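O-methyltransferase, putative (Bacillus cereus, PDB 3DUW) probably transfers a methyl group from S-adenosylmethionine to a hydroxyl of its acceptor substrate, and binds the spent cofactor S-adenosyl-L-homocysteine. Local coordinates at residues D142-L154 / G186-V200. Residues are numbered along the deposited sequence; the frame is centred on the assembly and turned at random.
With SAH (S-adenosyl-L-homocysteine), chain C.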
# COMPACT_ATOMS: atom_id res chain seq x y z
N ASP A 142 -18.71 -9.72 2.83
CA ASP A 142 -19.74 -9.44 1.83
C ASP A 142 -19.71 -7.93 1.63
O ASP A 142 -20.09 -7.17 2.51
CB ASP A 142 -21.12 -9.93 2.30
CG ASP A 142 -21.48 -9.45 3.69
OD1 ASP A 142 -20.61 -9.44 4.59
OD2 ASP A 142 -22.67 -9.10 3.90
N LYS A 143 -19.23 -7.51 0.47
CA LYS A 143 -19.09 -6.10 0.18
C LYS A 143 -20.38 -5.29 0.18
O LYS A 143 -20.35 -4.07 0.34
CB LYS A 143 -18.33 -5.92 -1.14
CG LYS A 143 -17.02 -6.74 -1.21
CD LYS A 143 -16.17 -6.59 0.05
CE LYS A 143 -14.80 -7.27 -0.07
NZ LYS A 143 -14.80 -8.76 -0.12
N GLN A 144 -21.53 -5.95 0.04
CA GLN A 144 -22.78 -5.20 0.08
C GLN A 144 -22.96 -4.57 1.46
O GLN A 144 -23.68 -3.58 1.61
CB GLN A 144 -24.00 -6.08 -0.25
CG GLN A 144 -23.99 -7.48 0.31
CD GLN A 144 -23.31 -8.47 -0.62
OE1 GLN A 144 -22.09 -8.53 -0.70
NE2 GLN A 144 -24.12 -9.24 -1.35
N ASN A 145 -22.27 -5.11 2.47
CA ASN A 145 -22.37 -4.59 3.83
C ASN A 145 -21.22 -3.68 4.25
O ASN A 145 -21.10 -3.33 5.42
CB ASN A 145 -22.50 -5.74 4.83
CG ASN A 145 -23.94 -6.05 5.17
OD1 ASN A 145 -24.31 -7.21 5.36
ND2 ASN A 145 -24.77 -5.01 5.26
N ASN A 146 -20.37 -3.29 3.30
CA ASN A 146 -19.26 -2.41 3.63
C ASN A 146 -19.67 -1.13 4.35
O ASN A 146 -18.94 -0.66 5.23
CB ASN A 146 -18.44 -2.09 2.38
CG ASN A 146 -17.30 -3.06 2.18
OD1 ASN A 146 -17.42 -4.25 2.47
ND2 ASN A 146 -16.17 -2.56 1.68
N PRO A 147 -20.82 -0.54 4.00
CA PRO A 147 -21.21 0.69 4.70
C PRO A 147 -21.32 0.45 6.21
O PRO A 147 -20.78 1.20 7.02
CB PRO A 147 -22.56 1.03 4.08
CG PRO A 147 -22.41 0.54 2.68
CD PRO A 147 -21.73 -0.80 2.87
N ALA A 148 -22.02 -0.62 6.58
CA ALA A 148 -22.21 -0.97 7.98
C ALA A 148 -20.89 -1.37 8.63
O ALA A 148 -20.62 -1.00 9.78
CB ALA A 148 -23.24 -2.09 8.11
N TYR A 149 -20.07 -2.13 7.92
CA TYR A 149 -18.79 -2.56 8.48
C TYR A 149 -17.88 -1.36 8.70
O TYR A 149 -17.11 -1.33 9.67
CB TYR A 149 -18.11 -3.59 7.58
CG TYR A 149 -18.89 -4.88 7.41
CD1 TYR A 149 -19.69 -5.37 8.44
CD2 TYR A 149 -18.84 -5.59 6.22
CE1 TYR A 149 -20.42 -6.54 8.29
CE2 TYR A 149 -19.56 -6.77 6.05
CZ TYR A 149 -20.35 -7.24 7.10
OH TYR A 149 -21.09 -8.39 6.94
N PHE A 150 -17.95 -0.37 7.82
CA PHE A 150 -17.13 0.83 7.96
C PHE A 150 -17.55 1.58 9.22
O PHE A 150 -16.71 2.03 9.99
CB PHE A 150 -17.28 1.74 6.74
CG PHE A 150 -16.61 3.08 6.90
CD1 PHE A 150 -15.25 3.17 7.19
CD2 PHE A 150 -17.35 4.25 6.77
CE1 PHE A 150 -14.64 4.41 7.37
CE2 PHE A 150 -16.74 5.50 6.94
CZ PHE A 150 -15.38 5.57 7.24
N GLU A 151 -18.86 1.70 9.44
CA GLU A 151 -19.34 2.39 10.63
C GLU A 151 -18.90 1.66 11.89
O GLU A 151 -18.52 2.29 12.88
CB GLU A 151 -20.86 2.52 10.59
CG GLU A 151 -21.35 3.51 9.53
CD GLU A 151 -20.84 4.92 9.77
OE1 GLU A 151 -20.98 5.42 10.90
OE2 GLU A 151 -20.30 5.53 8.82
N TRP A 152 -18.93 0.33 11.86
CA TRP A 152 -18.50 -0.45 13.01
C TRP A 152 -16.99 -0.30 13.20
O TRP A 152 -16.50 -0.23 14.33
CB TRP A 152 -18.85 -1.93 12.83
CG TRP A 152 -20.18 -2.29 13.40
CD1 TRP A 152 -21.29 -2.68 12.71
CD2 TRP A 152 -20.55 -2.27 14.78
NE1 TRP A 152 -22.33 -2.91 13.58
CE2 TRP A 152 -21.91 -2.67 14.85
CE3 TRP A 152 -19.88 -1.95 15.97
CZ2 TRP A 152 -22.60 -2.76 16.07
CZ3 TRP A 152 -20.57 -2.04 17.17
CH2 TRP A 152 -21.91 -2.44 17.21
N ALA A 153 -16.26 -0.26 12.09
CA ALA A 153 -14.81 -0.12 12.16
C ALA A 153 -14.46 1.19 12.87
O ALA A 153 -13.60 1.22 13.75
CB ALA A 153 -14.21 -0.13 10.76
N LEU A 154 -15.13 2.26 12.48
CA LEU A 154 -14.90 3.57 13.08
C LEU A 154 -15.23 3.52 14.57
O LEU A 154 -14.49 4.05 15.40
CB LEU A 154 -15.79 4.62 12.40
CG LEU A 154 -15.13 5.89 11.86
CD1 LEU A 154 -16.22 6.92 11.59
CD2 LEU A 154 -14.12 6.43 12.85
N GLY A 186 -22.69 -1.60 -2.81
CA GLY A 186 -22.15 -1.55 -1.46
C GLY A 186 -20.81 -0.83 -1.40
O GLY A 186 -20.56 -0.05 -0.49
N ILE A 187 -19.94 -1.09 -2.38
CA ILE A 187 -18.64 -0.44 -2.40
C ILE A 187 -18.79 1.06 -2.67
O ILE A 187 -18.09 1.87 -2.07
CB ILE A 187 -17.71 -1.09 -3.46
CG1 ILE A 187 -17.29 -2.49 -2.99
CG2 ILE A 187 -16.50 -0.21 -3.70
CD1 ILE A 187 -16.58 -2.51 -1.65
N ARG A 188 -19.72 1.43 -3.55
CA ARG A 188 -19.93 2.85 -3.82
C ARG A 188 -20.43 3.56 -2.56
O ARG A 188 -20.01 4.67 -2.26
CB ARG A 188 -20.90 3.03 -4.99
CG ARG A 188 -20.29 2.68 -6.35
CD ARG A 188 -21.30 2.77 -7.48
NE ARG A 188 -21.89 4.10 -7.60
CZ ARG A 188 -21.30 5.13 -8.21
NH1 ARG A 188 -20.11 5.00 -8.76
NH2 ARG A 188 -21.92 6.30 -8.25
N ARG A 189 -21.32 2.91 -1.81
CA ARG A 189 -21.85 3.47 -0.56
C ARG A 189 -20.68 3.68 0.42
O ARG A 189 -20.65 4.64 1.19
CB ARG A 189 -22.87 2.52 0.08
CG ARG A 189 -24.13 2.24 -0.73
CD ARG A 189 -24.98 3.49 -0.89
NE ARG A 189 -24.53 4.31 -2.00
CZ ARG A 189 -24.65 3.95 -3.28
NH1 ARG A 189 -25.21 2.79 -3.59
NH2 ARG A 189 -24.20 4.75 -4.24
N PHE A 190 -19.74 2.74 0.38
CA PHE A 190 -18.55 2.75 1.23
C PHE A 190 -17.67 3.98 0.92
O PHE A 190 -17.29 4.72 1.83
CB PHE A 190 -17.79 1.44 0.98
CG PHE A 190 -16.54 1.25 1.79
CD1 PHE A 190 -16.52 1.45 3.16
CD2 PHE A 190 -15.39 0.77 1.17
CE1 PHE A 190 -15.37 1.17 3.91
CE2 PHE A 190 -14.24 0.49 1.90
CZ PHE A 190 -14.22 0.69 3.27
N TYR A 191 -17.37 4.22 -0.36
CA TYR A 191 -16.57 5.38 -0.75
C TYR A 191 -17.26 6.66 -0.26
O TYR A 191 -16.64 7.54 0.33
CB TYR A 191 -16.44 5.46 -2.28
CG TYR A 191 -15.36 4.59 -2.90
CD1 TYR A 191 -14.06 5.08 -3.08
CD2 TYR A 191 -15.65 3.32 -3.37
CE1 TYR A 191 -13.09 4.31 -3.72
CE2 TYR A 191 -14.69 2.54 -4.01
CZ TYR A 191 -13.41 3.05 -4.19
OH TYR A 191 -12.46 2.30 -4.85
N GLU A 192 -18.56 6.74 -0.51
CA GLU A 192 -19.35 7.91 -0.12
C GLU A 192 -19.34 8.16 1.38
O GLU A 192 -19.22 9.30 1.83
CB GLU A 192 -20.79 7.75 -0.62
CG GLU A 192 -20.93 7.83 -2.13
CD GLU A 192 -22.22 7.21 -2.63
OE1 GLU A 192 -23.13 6.96 -1.81
OE2 GLU A 192 -22.34 6.98 -3.85
N LEU A 193 -19.47 7.10 2.17
CA LEU A 193 -19.47 7.25 3.62
C LEU A 193 -18.12 7.72 4.14
O LEU A 193 -18.05 8.53 5.07
CB LEU A 193 -19.87 5.94 4.29
CG LEU A 193 -21.38 5.74 4.33
CD1 LEU A 193 -21.69 4.32 4.77
CD2 LEU A 193 -22.00 6.75 5.29
N ILE A 194 -17.05 7.21 3.55
CA ILE A 194 -15.72 7.63 3.94
C ILE A 194 -15.59 9.13 3.70
O ILE A 194 -15.07 9.86 4.55
CB ILE A 194 -14.65 6.88 3.11
CG1 ILE A 194 -14.64 5.40 3.50
CG2 ILE A 194 -13.28 7.51 3.34
CD1 ILE A 194 -13.78 4.53 2.59
N ALA A 195 -16.09 9.59 2.56
CA ALA A 195 -16.04 11.00 2.22
C ALA A 195 -16.87 11.84 3.20
O ALA A 195 -16.53 12.99 3.47
CB ALA A 195 -16.55 11.21 0.80
N ALA A 196 -17.93 11.25 3.72
CA ALA A 196 -18.81 11.94 4.66
C ALA A 196 -18.31 11.92 6.11
O ALA A 196 -18.84 12.65 6.95
CB ALA A 196 -20.21 11.35 4.59
N GLU A 197 -17.31 11.10 6.40
CA GLU A 197 -16.75 11.01 7.75
C GLU A 197 -15.46 11.82 7.86
O GLU A 197 -14.41 11.41 7.37
CB GLU A 197 -16.48 9.54 8.11
CG GLU A 197 -17.74 8.69 8.29
CD GLU A 197 -18.37 8.81 9.68
OE1 GLU A 197 -18.07 9.79 10.39
OE2 GLU A 197 -19.17 7.93 10.05
N PRO A 198 -15.53 12.99 8.51
CA PRO A 198 -14.35 13.85 8.66
C PRO A 198 -13.20 13.20 9.42
O PRO A 198 -12.05 13.60 9.28
CB PRO A 198 -14.91 15.07 9.41
CG PRO A 198 -16.33 15.11 8.97
CD PRO A 198 -16.73 13.66 9.04
N ARG A 199 -13.51 12.20 10.23
CA ARG A 199 -12.48 11.53 11.02
C ARG A 199 -11.68 10.49 10.23
O ARG A 199 -10.79 9.85 10.79
CB ARG A 199 -13.12 10.88 12.24
CG ARG A 199 -14.29 9.98 11.91
CD ARG A 199 -15.13 9.67 13.14
NE ARG A 199 -14.35 9.05 14.21
CZ ARG A 199 -14.88 8.41 15.24
NH1 ARG A 199 -16.20 8.29 15.34
NH2 ARG A 199 -14.09 7.88 16.17
N VAL A 200 -11.99 10.32 8.95
CA VAL A 200 -11.28 9.34 8.13
C VAL A 200 -10.77 9.91 6.81
O VAL A 200 -11.53 10.54 6.06
CB VAL A 200 -12.20 8.12 7.82
CG1 VAL A 200 -11.44 7.10 6.98
CG2 VAL A 200 -12.68 7.49 9.11
N SAH C . -10.04 -12.31 3.49
CA SAH C . -10.03 -13.81 3.29
CB SAH C . -11.14 -14.23 2.39
CG SAH C . -12.55 -13.94 2.82
SD SAH C . -13.69 -14.27 1.40
C SAH C . -8.67 -14.19 2.61
O SAH C . -7.90 -13.28 2.28
OXT SAH C . -8.44 -15.44 2.44
C5' SAH C . -15.15 -13.54 2.03
C4' SAH C . -15.69 -14.31 3.33
O4' SAH C . -16.84 -13.54 3.65
C3' SAH C . -16.25 -15.71 3.10
O3' SAH C . -15.57 -16.69 3.89
C2' SAH C . -17.78 -15.54 3.46
O2' SAH C . -18.36 -16.72 3.97
C1' SAH C . -17.74 -14.38 4.44
N9 SAH C . -18.88 -13.72 4.66
C8 SAH C . -19.93 -13.36 3.83
N7 SAH C . -20.89 -12.71 4.41
C5 SAH C . -20.48 -12.61 5.76
C6 SAH C . -21.12 -12.00 6.90
N6 SAH C . -22.30 -11.38 6.86
N1 SAH C . -20.41 -12.10 8.08
C2 SAH C . -19.20 -12.72 8.18
N3 SAH C . -18.56 -13.32 7.11
C4 SAH C . -19.26 -13.22 5.94
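Phe150 fills the middle of the seam between 142-154 and 186-200. Its CG stands anti to the backbone N, which sends the ring across to the second helix, where Ile194 CG1 lies over one face, 4.0 Å from the ring centroid. Val200 CG2 comes in at the edge of the same ring. Phe190 turns its own edge to Phe150 in an offset edge-to-face pair, with centroids 5.7 Å apart and planes at 77°, and its CE1 reaches Phe150 CB. Over one face of Phe190, toward its rim, stands Asn146 ND2, the amide nearly upright on the ring with the planes 81° apart; ND2 also touches Ile187 CD1 at 3.4 Å, and Ile194 CD1 backs the other face of Phe190.

Towards the start of both segments the backbones themselves close up. Gly186 CA makes a CH...O contact of 3.6 Å with Lys143 O, and Pro147 sits as a knob among Gly186, Arg189, Phe190 and Leu193, its CB 3.5 Å from Leu193 CD1. The two helices, inclined at 34°, flank the central sheet of a Rossmann-like, class I methyltransferase fold, Phe190 and Ile194 also resting on Ile217 of strand 214-221. On the cofactor side of helix 146-155, Tyr149 OH donates to the syn lone pair of Asp142 OD1, and both residues meet the adenine of S-adenosyl-L-homocysteine.

The outer side is looser and polar. No hydrogen bond spans the segments; the Glu151 and Glu197 carboxylates come close as like charges, which might raise the pKa of one.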